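Local coordinates for mersacidin decarboxylase (Bacillus sp., PDB 1P3Y), which catalyses the oxidative decarboxylation of the C-terminal cysteine of the lantibiotic mersacidin to an aminoenethiol, with FAD as cofactor, at residues Leu11-Gly17 with Glu37-Thr43; Val62-His66 with Met104-Ala108; Leu95-Asn100 with Asn137-Leu141. All coordinates share one frame; numbering follows the deposited sequence.

Contact 1. Residues Leu11-Gly17 with Glu37-Thr43; sequences LLIGICG and EIRVVMT. With FAD (flavin-adenine dinucleotide), chain B.
Leu11 to Ile15 and Ile38 to Met42 pair in parallel register, each residue facing its partner from Leu11–Ile38 to Ile15–Met42, with the strand axes 4.6 Å apart at closest approach and turned 26° from each other. Backbone bonds run as a ladder, from Leu11 N to Glu37 O at one end to Thr43 N to Ile15 O at the other.

On the face carrying Ile13, Ile15, Ile38 and Val40, the isoleucine ends do the touching. CD1 of Ile13 lies 3.7 Å from CG2 of Ile38, and CD1 of Ile15 reaches CG1 of Val40 at 3.5 Å. Leu28 and Phe31 of helix 25-31 cover this face. On the other face, Leu12 and Val41 meet at an oblique crossing and helix 106-113 packs over them. Val41 has CG1 between its backbone N and carbonyl carbon (chi1 59°), which lays that methyl over Gly14 CA at 3.4 Å. At the outer end Arg39 turns back along its own strand and forms a salt bridge to Glu37, NH2 to OE1, while the guanidinium of Arg39 also makes a cation-pi contact with Trp81.

Past the last bridge both chains reach the cofactor. Gly17 N donates to O1P of FAD (chain B) at 2.8 Å, and Thr43 OG1 donates to the same oxygen at 2.9 Å. Cys16, just before Gly17, sets its SG 3.9 Å from CG2 of Thr43. Thr43 is also the N-cap of the next helix, with a weak bond from Ala46 N to OG1.

This is the first beta-alpha-beta unit of a Rossmann-type fold. Two donors from neighbouring strand ends converge on one phosphate oxygen, an arrangement that fixes the phosphate and probably helps offset its negative charge.

Contact 2. Residues Val62-His66 with Met104-Ala108; sequences VYSEH and MNLVA. With FAD (flavin-adenine dinucleotide), chain C.
Glu65 brings its carboxylate to the start of helix 106-113, where OE1 accepts from Leu106 N at 2.6 Å through its syn lone pair. The bond is nearly straight (169°). CG stands anti to the backbone N, and a bend at chi2 (63°) folds the chain back so that the carboxylate reaches the helix. A water donates to the same OE1 and accepts from Val107 N, extending the grip to a second amide of the first turn. Asn105, the N-cap, takes a third: its OD1 accepts from Ala108 N at 3.0 Å. The N-H groups at the helix N-terminus would probably favour a negative charge on Glu65.

Both polar residues also hold cofactor, but different molecules. Glu65 OE2 accepts from the ribose O3B of FAD (chain C) at 3.0 Å, whereas Asn105 ND2 bonds O2A of FAD (chain B). Gly17 N and Thr45 OG1 of the third subunit also bond FAD (chain C), so Glu65 reaches a cofactor shared between subunits.

Away from the carboxylate the fit is looser. Leu106 CD2 approaches Tyr63 CB no closer than 4.4 Å and Ser64 O at 4.1 Å, while the chain runs on to solvent-exposed His66. Leu106 is wedged between Val41 of strand 37-42 and helix 75-81, touching Ile78 and the active-site His75; Val107 and Ala108 turn instead to Ile94 of helix 92-99.

Contact 3. Residues Leu95-Asn100 with Asn137-Leu141; sequences LGQTAN and NIEQL
Leu141 packs against Ala99 and Leu95 where two helices of the Rossmann-type fold, 92-99 and 132-144, lie side by side over strand 119-122. The short helical axes approach to 8.9 Å and cross at 40°.

Leu141 is the residue to follow. Its CB stands back, 5.0 Å from Ala99 CB. With CG anti to the carbonyl carbon (chi1 -77°), the branch point comes to 3.9 Å from Ala99 CB. There the two methyls part: CD1 meets CD2 of Leu95 at 3.7 Å, and CD2 rests against the backbone N of Ala99 and, at 3.6 Å, the OG1 of Thr98. That hydroxyl is already bonded to Ile94 O within its own helix.

Beside this, Leu95 sends its other methyl, CD1, to CD1 of Ile138 at 3.6 Å, and both residues also touch Pro122 of the strand below. Asn137 CB closes on Ala99 CB from one side, with Gln140 CG alongside Ala99 O. Further out lie the neighbouring subunits, whose own Asn100 residues pack against Asn100 here. The side chain of Asn100 folds back on the preceding turn, ND2 donating to Gly96 O at 2.9 Å.

Overall arrangement
From the N terminus, the chain leaves strand 10-15, passes through helix 25-31 and returns on strand 37-42, where contact 1 closes the first beta-alpha-beta loop. Contact 2 starts later, at strand 61-63, outermost in the sheet of this chain and next to 37-42, and it closes only at helix 106-113. Before that, helix 92-99 opens contact 3, which closes at helix 132-144; contacts 2 and 3 therefore cross, while contact 1 precedes both in series. Gln97 OE1 joins the two crossing contacts by accepting from Met104 N. Together they tie the N-terminal strands of the sheet and the cofactor site to the helices over its later strands.

Contact 1. Residues Leu11-Gly17 with Glu37-Thr43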
loop_
_atom_site.group_PDB
_atom_site.type_symbol
_atom_site.label_atom_id
_atom_site.label_comp_id
_atom_site.label_asym_id
_atom_site.label_seq_id
_atom_site.Cartn_x
_atom_site.Cartn_y
_atom_site.Cartn_z
ATOM N N LEU A 11 -14.328 -34.859 -11.289
ATOM C CA LEU A 11 -13.427 -34.343 -12.316
ATOM C C LEU A 11 -12.735 -33.035 -11.931
ATOM O O LEU A 11 -13.380 -32.055 -11.516
ATOM C CB LEU A 11 -14.193 -34.113 -13.617
ATOM C CG LEU A 11 -13.381 -33.442 -14.719
ATOM C CD1 LEU A 11 -12.225 -34.359 -15.124
ATOM C CD2 LEU A 11 -14.294 -33.135 -15.917
ATOM N N LEU A 12 -11.415 -33.036 -12.067
ATOM C CA LEU A 12 -10.613 -31.857 -11.785
ATOM C C LEU A 12 -10.025 -31.381 -13.106
ATOM O O LEU A 12 -9.366 -32.138 -13.824
ATOM C CB LEU A 12 -9.478 -32.177 -10.811
ATOM C CG LEU A 12 -8.533 -31.000 -10.512
ATOM C CD1 LEU A 12 -9.338 -29.851 -9.911
ATOM C CD2 LEU A 12 -7.406 -31.437 -9.560
ATOM N N ILE A 13 -10.283 -30.126 -13.429
ATOM C CA ILE A 13 -9.750 -29.544 -14.642
ATOM C C ILE A 13 -8.697 -28.479 -14.319
ATOM O O ILE A 13 -8.976 -27.499 -13.610
ATOM C CB ILE A 13 -10.880 -28.948 -15.468
ATOM C CG1 ILE A 13 -11.713 -30.097 -16.035
ATOM C CG2 ILE A 13 -10.326 -28.064 -16.579
ATOM C CD1 ILE A 13 -13.117 -29.678 -16.417
ATOM N N GLY A 14 -7.483 -28.694 -14.821
ATOM C CA GLY A 14 -6.408 -27.746 -14.608
ATOM C C GLY A 14 -6.332 -26.826 -15.805
ATOM O O GLY A 14 -6.160 -27.292 -16.922
ATOM N N ILE A 15 -6.458 -25.522 -15.589
ATOM C CA ILE A 15 -6.405 -24.570 -16.696
ATOM C C ILE A 15 -5.052 -23.842 -16.736
ATOM O O ILE A 15 -4.610 -23.299 -15.717
ATOM C CB ILE A 15 -7.524 -23.522 -16.555
ATOM C CG1 ILE A 15 -8.880 -24.216 -16.426
ATOM C CG2 ILE A 15 -7.511 -22.595 -17.733
ATOM C CD1 ILE A 15 -10.016 -23.259 -16.196
ATOM N N CYS A 16 -4.406 -23.815 -17.902
ATOM C CA CYS A 16 -3.113 -23.138 -18.038
ATOM C C CYS A 16 -3.223 -21.882 -18.882
ATOM O O CYS A 16 -4.281 -21.591 -19.431
ATOM C CB CYS A 16 -2.057 -24.058 -18.650
ATOM S SG CYS A 16 -1.658 -25.522 -17.646
ATOM N N GLY A 17 -2.114 -21.154 -19.001
ATOM C CA GLY A 17 -2.110 -19.904 -19.736
ATOM C C GLY A 17 -2.264 -19.967 -21.241
ATOM O O GLY A 17 -1.309 -20.211 -21.957
ATOM N N GLU A 37 -19.248 -34.279 -10.033
ATOM C CA GLU A 37 -18.838 -32.957 -9.596
ATOM C C GLU A 37 -17.575 -32.549 -10.369
ATOM O O GLU A 37 -16.718 -33.394 -10.672
ATOM C CB GLU A 37 -18.575 -33.001 -8.086
ATOM C CG GLU A 37 -18.385 -31.649 -7.418
ATOM C CD GLU A 37 -18.001 -31.766 -5.937
ATOM O OE1 GLU A 37 -17.545 -30.735 -5.368
ATOM O OE2 GLU A 37 -18.157 -32.879 -5.354
ATOM N N ILE A 38 -17.479 -31.260 -10.696
ATOM C CA ILE A 38 -16.340 -30.711 -11.426
ATOM C C ILE A 38 -15.725 -29.498 -10.726
ATOM O O ILE A 38 -16.415 -28.520 -10.398
ATOM C CB ILE A 38 -16.735 -30.215 -12.819
ATOM C CG1 ILE A 38 -17.497 -31.297 -13.587
ATOM C CG2 ILE A 38 -15.479 -29.766 -13.566
ATOM C CD1 ILE A 38 -17.936 -30.844 -14.989
ATOM N N ARG A 39 -14.418 -29.558 -10.512
ATOM C CA ARG A 39 -13.702 -28.449 -9.895
ATOM C C ARG A 39 -12.555 -28.032 -10.805
ATOM O O ARG A 39 -12.158 -28.774 -11.708
ATOM C CB ARG A 39 -13.156 -28.846 -8.524
ATOM C CG ARG A 39 -14.219 -28.926 -7.471
ATOM C CD ARG A 39 -13.668 -29.418 -6.153
ATOM N NE ARG A 39 -14.742 -29.608 -5.182
ATOM C CZ ARG A 39 -14.591 -30.180 -3.992
ATOM N NH1 ARG A 39 -13.404 -30.632 -3.595
ATOM N NH2 ARG A 39 -15.639 -30.316 -3.200
ATOM N N VAL A 40 -12.011 -26.850 -10.555
ATOM C CA VAL A 40 -10.916 -26.357 -11.362
ATOM C C VAL A 40 -9.718 -25.912 -10.522
ATOM O O VAL A 40 -9.865 -25.479 -9.382
ATOM C CB VAL A 40 -11.406 -25.177 -12.220
ATOM C CG1 VAL A 40 -10.238 -24.464 -12.890
ATOM C CG2 VAL A 40 -12.393 -25.690 -13.253
ATOM N N VAL A 41 -8.531 -26.057 -11.103
ATOM C CA VAL A 41 -7.281 -25.611 -10.503
ATOM C C VAL A 41 -6.609 -24.829 -11.661
ATOM O O VAL A 41 -6.470 -25.340 -12.785
ATOM C CB VAL A 41 -6.397 -26.816 -10.021
ATOM C CG1 VAL A 41 -6.049 -27.754 -11.203
ATOM C CG2 VAL A 41 -5.118 -26.289 -9.342
ATOM N N MET A 42 -6.213 -23.587 -11.396
ATOM C CA MET A 42 -5.612 -22.727 -12.428
ATOM C C MET A 42 -4.168 -22.305 -12.174
ATOM O O MET A 42 -3.678 -22.349 -11.057
ATOM C CB MET A 42 -6.446 -21.448 -12.574
ATOM C CG MET A 42 -7.977 -21.659 -12.553
ATOM S SD MET A 42 -8.926 -20.106 -12.811
ATOM C CE MET A 42 -8.259 -19.524 -14.431
ATOM N N THR A 43 -3.486 -21.892 -13.232
ATOM C CA THR A 43 -2.129 -21.377 -13.110
ATOM C C THR A 43 -2.326 -19.851 -13.111
ATOM O O THR A 43 -3.380 -19.327 -13.530
ATOM C CB THR A 43 -1.231 -21.717 -14.340
ATOM O OG1 THR A 43 -1.754 -21.075 -15.515
ATOM C CG2 THR A 43 -1.170 -23.197 -14.584
HETATM P PA FAD B . 2.444 -20.134 -15.031
HETATM O O1A FAD B . 1.233 -19.232 -15.239
HETATM O O2A FAD B . 2.612 -20.806 -13.681
HETATM O O5B FAD B . 3.843 -19.329 -15.326
HETATM C C5B FAD B . 3.924 -18.073 -16.063
HETATM C C4B FAD B . 3.978 -16.867 -15.133
HETATM O O4B FAD B . 3.472 -17.221 -13.851
HETATM C C3B FAD B . 5.391 -16.320 -14.867
HETATM O O3B FAD B . 5.378 -14.991 -15.379
HETATM C C2B FAD B . 5.548 -16.447 -13.388
HETATM O O2B FAD B . 6.347 -15.540 -12.683
HETATM C C1B FAD B . 4.112 -16.448 -12.871
HETATM N N9A FAD B . 3.791 -17.109 -11.564
HETATM C C8A FAD B . 3.761 -18.518 -11.175
HETATM N N7A FAD B . 3.432 -18.729 -9.919
HETATM C C5A FAD B . 3.212 -17.420 -9.382
HETATM C C6A FAD B . 2.842 -16.915 -8.073
HETATM N N6A FAD B . 2.590 -17.725 -7.031
HETATM N N1A FAD B . 2.741 -15.501 -7.896
HETATM C C2A FAD B . 2.988 -14.631 -8.923
HETATM N N3A FAD B . 3.344 -15.033 -10.244
HETATM C C4A FAD B . 3.433 -16.497 -10.329
HETATM N N1 FAD B . 1.920 -20.941 -23.949
HETATM C C2 FAD B . 1.524 -22.146 -24.514
HETATM O O2 FAD B . 2.268 -23.161 -24.438
HETATM N N3 FAD B . 0.284 -22.221 -25.167
HETATM C C4 FAD B . -0.650 -21.126 -25.317
HETATM O O4 FAD B . -1.762 -21.303 -25.949
HETATM C C4X FAD B . -0.232 -19.937 -24.726
HETATM N N5 FAD B . -1.139 -18.825 -24.823
HETATM C C5X FAD B . -0.749 -17.599 -24.198
HETATM C C6 FAD B . -1.612 -16.462 -24.261
HETATM C C7 FAD B . -1.292 -15.180 -23.648
HETATM C C7M FAD B . -2.317 -14.016 -23.769
HETATM C C8 FAD B . -0.004 -15.060 -22.929
HETATM C C8M FAD B . 0.460 -13.795 -22.236
HETATM C C9 FAD B . 0.880 -16.148 -22.841
HETATM C C9A FAD B . 0.561 -17.428 -23.456
HETATM N N10 FAD B . 1.422 -18.663 -23.439
HETATM C C10 FAD B . 1.039 -19.867 -24.048
HETATM C "C1'" FAD B . 2.676 -18.565 -22.753
HETATM C "C2'" FAD B . 2.756 -19.137 -21.384
HETATM O "O2'" FAD B . 1.764 -18.409 -20.530
HETATM C "C3'" FAD B . 4.103 -18.936 -20.795
HETATM O "O3'" FAD B . 5.067 -19.882 -21.305
HETATM C "C4'" FAD B . 4.146 -19.042 -19.243
HETATM O "O4'" FAD B . 5.521 -18.754 -18.819
HETATM C "C5'" FAD B . 3.767 -20.391 -18.681
HETATM O "O5'" FAD B . 2.346 -20.482 -18.491
HETATM P P FAD B . 1.698 -21.548 -17.526
HETATM O O1P FAD B . 0.249 -21.330 -17.600
HETATM O O2P FAD B . 2.197 -22.916 -17.918
HETATM O O3P FAD B . 2.405 -21.285 -16.096
#

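Contact 2. Residues Val62-His66 with Met104-Ala108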
loop_
_atom_site.group_PDB
_atom_site.type_symbol
_atom_site.label_atom_id
_atom_site.label_comp_id
_atom_site.label_asym_id
_atom_site.label_seq_id
_atom_site.Cartn_x
_atom_site.Cartn_y
_atom_site.Cartn_z
ATOM N N VAL A 62 -13.013 -23.421 -7.588
ATOM C CA VAL A 62 -11.799 -23.082 -8.315
ATOM C C VAL A 62 -10.620 -22.934 -7.361
ATOM O O VAL A 62 -10.634 -22.080 -6.476
ATOM C CB VAL A 62 -11.976 -21.739 -9.077
ATOM C CG1 VAL A 62 -10.717 -21.407 -9.883
ATOM C CG2 VAL A 62 -13.212 -21.805 -9.956
ATOM N N TYR A 63 -9.598 -23.760 -7.533
ATOM C CA TYR A 63 -8.414 -23.665 -6.682
ATOM C C TYR A 63 -7.406 -22.761 -7.371
ATOM O O TYR A 63 -6.940 -23.029 -8.481
ATOM C CB TYR A 63 -7.776 -25.029 -6.452
ATOM C CG TYR A 63 -8.657 -26.008 -5.728
ATOM C CD1 TYR A 63 -9.314 -27.032 -6.415
ATOM C CD2 TYR A 63 -8.818 -25.934 -4.348
ATOM C CE1 TYR A 63 -10.105 -27.961 -5.741
ATOM C CE2 TYR A 63 -9.605 -26.852 -3.669
ATOM C CZ TYR A 63 -10.246 -27.863 -4.374
ATOM O OH TYR A 63 -11.048 -28.749 -3.698
ATOM N N SER A 64 -7.061 -21.679 -6.696
ATOM C CA SER A 64 -6.116 -20.729 -7.243
ATOM C C SER A 64 -4.694 -20.980 -6.725
ATOM O O SER A 64 -4.499 -21.538 -5.639
ATOM C CB SER A 64 -6.587 -19.321 -6.892
ATOM O OG SER A 64 -5.655 -18.354 -7.312
ATOM N N GLU A 65 -3.707 -20.576 -7.523
ATOM C CA GLU A 65 -2.289 -20.720 -7.181
ATOM C C GLU A 65 -2.007 -19.866 -5.952
ATOM O O GLU A 65 -1.132 -20.193 -5.146
ATOM C CB GLU A 65 -1.422 -20.250 -8.368
ATOM C CG GLU A 65 0.093 -20.391 -8.202
ATOM C CD GLU A 65 0.548 -21.826 -8.045
ATOM O OE1 GLU A 65 0.172 -22.667 -8.880
ATOM O OE2 GLU A 65 1.292 -22.121 -7.092
ATOM N N HIS A 66 -2.773 -18.779 -5.827
ATOM C CA HIS A 66 -2.664 -17.823 -4.730
ATOM C C HIS A 66 -3.323 -18.326 -3.444
ATOM O O HIS A 66 -3.344 -17.617 -2.430
ATOM C CB HIS A 66 -3.316 -16.502 -5.140
ATOM C CG HIS A 66 -2.917 -16.033 -6.503
ATOM N ND1 HIS A 66 -1.602 -15.950 -6.909
ATOM C CD2 HIS A 66 -3.663 -15.634 -7.561
ATOM C CE1 HIS A 66 -1.555 -15.525 -8.159
ATOM N NE2 HIS A 66 -2.793 -15.326 -8.578
ATOM N N MET A 104 6.505 -26.318 -10.319
ATOM C CA MET A 104 6.603 -24.957 -9.794
ATOM C C MET A 104 5.259 -24.264 -9.570
ATOM O O MET A 104 5.222 -23.118 -9.143
ATOM C CB MET A 104 7.489 -24.092 -10.698
ATOM C CG MET A 104 8.986 -24.209 -10.400
ATOM S SD MET A 104 9.407 -23.796 -8.638
ATOM C CE MET A 104 9.640 -22.016 -8.722
ATOM N N ASN A 105 4.162 -24.941 -9.886
ATOM C CA ASN A 105 2.837 -24.386 -9.636
ATOM C C ASN A 105 1.934 -25.536 -9.239
ATOM O O ASN A 105 2.309 -26.716 -9.388
ATOM C CB ASN A 105 2.254 -23.603 -10.831
ATOM C CG ASN A 105 2.277 -24.376 -12.141
ATOM O OD1 ASN A 105 2.004 -25.583 -12.196
ATOM N ND2 ASN A 105 2.580 -23.661 -13.220
ATOM N N LEU A 106 0.754 -25.198 -8.729
ATOM C CA LEU A 106 -0.162 -26.205 -8.249
ATOM C C LEU A 106 -0.596 -27.183 -9.348
ATOM O O LEU A 106 -0.701 -28.387 -9.096
ATOM C CB LEU A 106 -1.351 -25.514 -7.559
ATOM C CG LEU A 106 -2.379 -26.345 -6.780
ATOM C CD1 LEU A 106 -1.733 -27.136 -5.664
ATOM C CD2 LEU A 106 -3.425 -25.408 -6.227
ATOM N N VAL A 107 -0.808 -26.684 -10.566
ATOM C CA VAL A 107 -1.235 -27.548 -11.680
ATOM C C VAL A 107 -0.251 -28.702 -11.919
ATOM O O VAL A 107 -0.646 -29.864 -12.009
ATOM C CB VAL A 107 -1.416 -26.721 -12.987
ATOM C CG1 VAL A 107 -1.578 -27.653 -14.195
ATOM C CG2 VAL A 107 -2.653 -25.802 -12.848
ATOM N N ALA A 108 1.030 -28.377 -11.994
ATOM C CA ALA A 108 2.061 -29.377 -12.201
ATOM C C ALA A 108 2.263 -30.272 -10.972
ATOM O O ALA A 108 2.578 -31.456 -11.093
ATOM C CB ALA A 108 3.392 -28.684 -12.569
HETATM P PA FAD C . 9.165 -23.116 -4.350
HETATM O O1A FAD C . 8.685 -22.793 -2.939
HETATM O O2A FAD C . 10.294 -22.285 -4.929
HETATM O O5B FAD C . 7.932 -23.041 -5.429
HETATM C C5B FAD C . 6.521 -23.063 -5.061
HETATM C C4B FAD C . 5.924 -21.663 -4.997
HETATM O O4B FAD C . 6.962 -20.700 -4.846
HETATM C C3B FAD C . 5.160 -21.229 -6.260
HETATM O O3B FAD C . 3.819 -21.015 -5.828
HETATM C C2B FAD C . 5.897 -20.014 -6.721
HETATM O O2B FAD C . 5.220 -18.992 -7.395
HETATM C C1B FAD C . 6.572 -19.498 -5.453
HETATM N N9A FAD C . 7.821 -18.675 -5.556
HETATM C C8A FAD C . 9.185 -19.033 -5.944
HETATM N N7A FAD C . 10.037 -18.032 -5.921
HETATM C C5A FAD C . 9.258 -16.907 -5.496
HETATM C C6A FAD C . 9.550 -15.505 -5.270
HETATM N N6A FAD C . 10.780 -14.989 -5.425
HETATM N N1A FAD C . 8.482 -14.647 -4.864
HETATM C C2A FAD C . 7.209 -15.120 -4.693
HETATM N N3A FAD C . 6.830 -16.483 -4.878
HETATM C C4A FAD C . 7.986 -17.284 -5.302
HETATM N N1 FAD C . 5.905 -31.231 -2.352
HETATM C C2 FAD C . 6.773 -32.298 -2.160
HETATM O O2 FAD C . 7.428 -32.770 -3.128
HETATM N N3 FAD C . 6.913 -32.844 -0.874
HETATM C C4 FAD C . 6.215 -32.388 0.309
HETATM O O4 FAD C . 6.411 -32.971 1.444
HETATM C C4X FAD C . 5.366 -31.307 0.086
HETATM N N5 FAD C . 4.670 -30.798 1.238
HETATM C C5X FAD C . 3.814 -29.668 1.046
HETATM C C6 FAD C . 3.099 -29.119 2.154
HETATM C C7 FAD C . 2.213 -27.969 2.044
HETATM C C7M FAD C . 1.497 -27.450 3.324
HETATM C C8 FAD C . 2.050 -27.347 0.710
HETATM C C8M FAD C . 1.171 -26.142 0.445
HETATM C C9 FAD C . 2.730 -27.850 -0.411
HETATM C C9A FAD C . 3.614 -29.001 -0.301
HETATM N N10 FAD C . 4.390 -29.638 -1.422
HETATM C C10 FAD C . 5.232 -30.744 -1.234
HETATM C "C1'" FAD C . 4.241 -29.053 -2.722
HETATM C "C2'" FAD C . 5.322 -28.153 -3.197
HETATM O "O2'" FAD C . 5.409 -27.004 -2.239
HETATM C "C3'" FAD C . 5.015 -27.606 -4.542
HETATM O "O3'" FAD C . 5.277 -28.561 -5.591
HETATM C "C4'" FAD C . 5.803 -26.313 -4.903
HETATM O "O4'" FAD C . 5.339 -25.867 -6.222
HETATM C "C5'" FAD C . 7.301 -26.474 -4.976
HETATM O "O5'" FAD C . 7.897 -26.287 -3.683
HETATM P P FAD C . 9.427 -25.946 -3.509
HETATM O O1P FAD C . 9.653 -25.833 -2.063
HETATM O O2P FAD C . 10.237 -26.986 -4.240
HETATM O O3P FAD C . 9.649 -24.608 -4.389
HETATM O O HOH W 1 -1.313 -23.490 -10.773
#

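Contact 3. Residues Leu95-Asn100 with Asn137-Leu141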
loop_
_atom_site.group_PDB
_atom_site.type_symbol
_atom_site.label_atom_id
_atom_site.label_comp_id
_atom_site.label_asym_id
_atom_site.label_seq_id
_atom_site.Cartn_x
_atom_site.Cartn_y
_atom_site.Cartn_z
ATOM N N LEU A 95 3.642 -29.032 -20.066
ATOM C CA LEU A 95 4.100 -30.295 -20.650
ATOM C C LEU A 95 5.563 -30.501 -20.261
ATOM O O LEU A 95 5.940 -31.599 -19.821
ATOM C CB LEU A 95 3.977 -30.290 -22.184
ATOM C CG LEU A 95 2.537 -30.205 -22.726
ATOM C CD1 LEU A 95 2.545 -30.118 -24.247
ATOM C CD2 LEU A 95 1.714 -31.402 -22.251
ATOM N N GLY A 96 6.381 -29.450 -20.413
ATOM C CA GLY A 96 7.792 -29.550 -20.061
ATOM C C GLY A 96 8.024 -29.796 -18.569
ATOM O O GLY A 96 8.950 -30.516 -18.156
ATOM N N GLN A 97 7.173 -29.218 -17.732
ATOM C CA GLN A 97 7.364 -29.404 -16.310
ATOM C C GLN A 97 6.980 -30.809 -15.899
ATOM O O GLN A 97 7.745 -31.489 -15.198
ATOM C CB GLN A 97 6.557 -28.371 -15.492
ATOM C CG GLN A 97 7.297 -27.045 -15.260
ATOM C CD GLN A 97 6.543 -26.068 -14.352
ATOM O OE1 GLN A 97 6.315 -26.341 -13.175
ATOM N NE2 GLN A 97 6.159 -24.927 -14.907
ATOM N N THR A 98 5.806 -31.246 -16.342
ATOM C CA THR A 98 5.316 -32.559 -15.946
ATOM C C THR A 98 6.161 -33.684 -16.535
ATOM O O THR A 98 6.461 -34.673 -15.854
ATOM C CB THR A 98 3.831 -32.736 -16.328
ATOM O OG1 THR A 98 3.639 -32.326 -17.686
ATOM C CG2 THR A 98 2.943 -31.888 -15.408
ATOM N N ALA A 99 6.574 -33.516 -17.785
ATOM C CA ALA A 99 7.391 -34.525 -18.435
ATOM C C ALA A 99 8.686 -34.748 -17.674
ATOM O O ALA A 99 9.216 -35.859 -17.662
ATOM C CB ALA A 99 7.707 -34.108 -19.867
ATOM N N ASN A 100 9.186 -33.706 -17.018
ATOM C CA ASN A 100 10.458 -33.817 -16.305
ATOM C C ASN A 100 10.439 -33.845 -14.792
ATOM O O ASN A 100 11.498 -33.774 -14.154
ATOM C CB ASN A 100 11.395 -32.726 -16.802
ATOM C CG ASN A 100 11.718 -32.901 -18.267
ATOM O OD1 ASN A 100 12.326 -33.905 -18.651
ATOM N ND2 ASN A 100 11.298 -31.948 -19.101
ATOM N N ASN A 137 8.830 -34.049 -25.208
ATOM C CA ASN A 137 8.137 -33.980 -23.924
ATOM C C ASN A 137 6.845 -34.771 -23.988
ATOM O O ASN A 137 6.559 -35.556 -23.077
ATOM C CB ASN A 137 7.885 -32.510 -23.499
ATOM C CG ASN A 137 9.127 -31.853 -22.832
ATOM O OD1 ASN A 137 9.241 -30.628 -22.770
ATOM N ND2 ASN A 137 10.042 -32.676 -22.328
ATOM N N ILE A 138 6.073 -34.577 -25.061
ATOM C CA ILE A 138 4.799 -35.299 -25.239
ATOM C C ILE A 138 5.045 -36.820 -25.179
ATOM O O ILE A 138 4.347 -37.566 -24.468
ATOM C CB ILE A 138 4.150 -34.990 -26.617
ATOM C CG1 ILE A 138 3.843 -33.490 -26.746
ATOM C CG2 ILE A 138 2.888 -35.858 -26.802
ATOM C CD1 ILE A 138 2.500 -33.094 -26.189
ATOM N N GLU A 139 6.047 -37.261 -25.936
ATOM C CA GLU A 139 6.398 -38.663 -25.984
ATOM C C GLU A 139 6.717 -39.170 -24.584
ATOM O O GLU A 139 6.121 -40.158 -24.116
ATOM C CB GLU A 139 7.585 -38.869 -26.936
ATOM C CG GLU A 139 7.986 -40.336 -27.181
ATOM C CD GLU A 139 6.787 -41.266 -27.408
ATOM O OE1 GLU A 139 5.826 -40.839 -28.103
ATOM O OE2 GLU A 139 6.820 -42.422 -26.896
ATOM N N GLN A 140 7.615 -38.468 -23.898
ATOM C CA GLN A 140 8.034 -38.837 -22.546
ATOM C C GLN A 140 6.850 -39.010 -21.597
ATOM O O GLN A 140 6.850 -39.908 -20.752
ATOM C CB GLN A 140 9.004 -37.793 -21.987
ATOM C CG GLN A 140 9.621 -38.167 -20.649
ATOM C CD GLN A 140 10.532 -39.376 -20.745
ATOM O OE1 GLN A 140 11.660 -39.282 -21.225
ATOM N NE2 GLN A 140 10.045 -40.521 -20.287
ATOM N N LEU A 141 5.872 -38.116 -21.706
ATOM C CA LEU A 141 4.669 -38.181 -20.883
ATOM C C LEU A 141 3.902 -39.473 -21.175
ATOM O O LEU A 141 3.410 -40.145 -20.252
ATOM C CB LEU A 141 3.779 -36.965 -21.162
ATOM C CG LEU A 141 4.214 -35.640 -20.522
ATOM C CD1 LEU A 141 3.465 -34.484 -21.170
ATOM C CD2 LEU A 141 3.949 -35.694 -19.010
#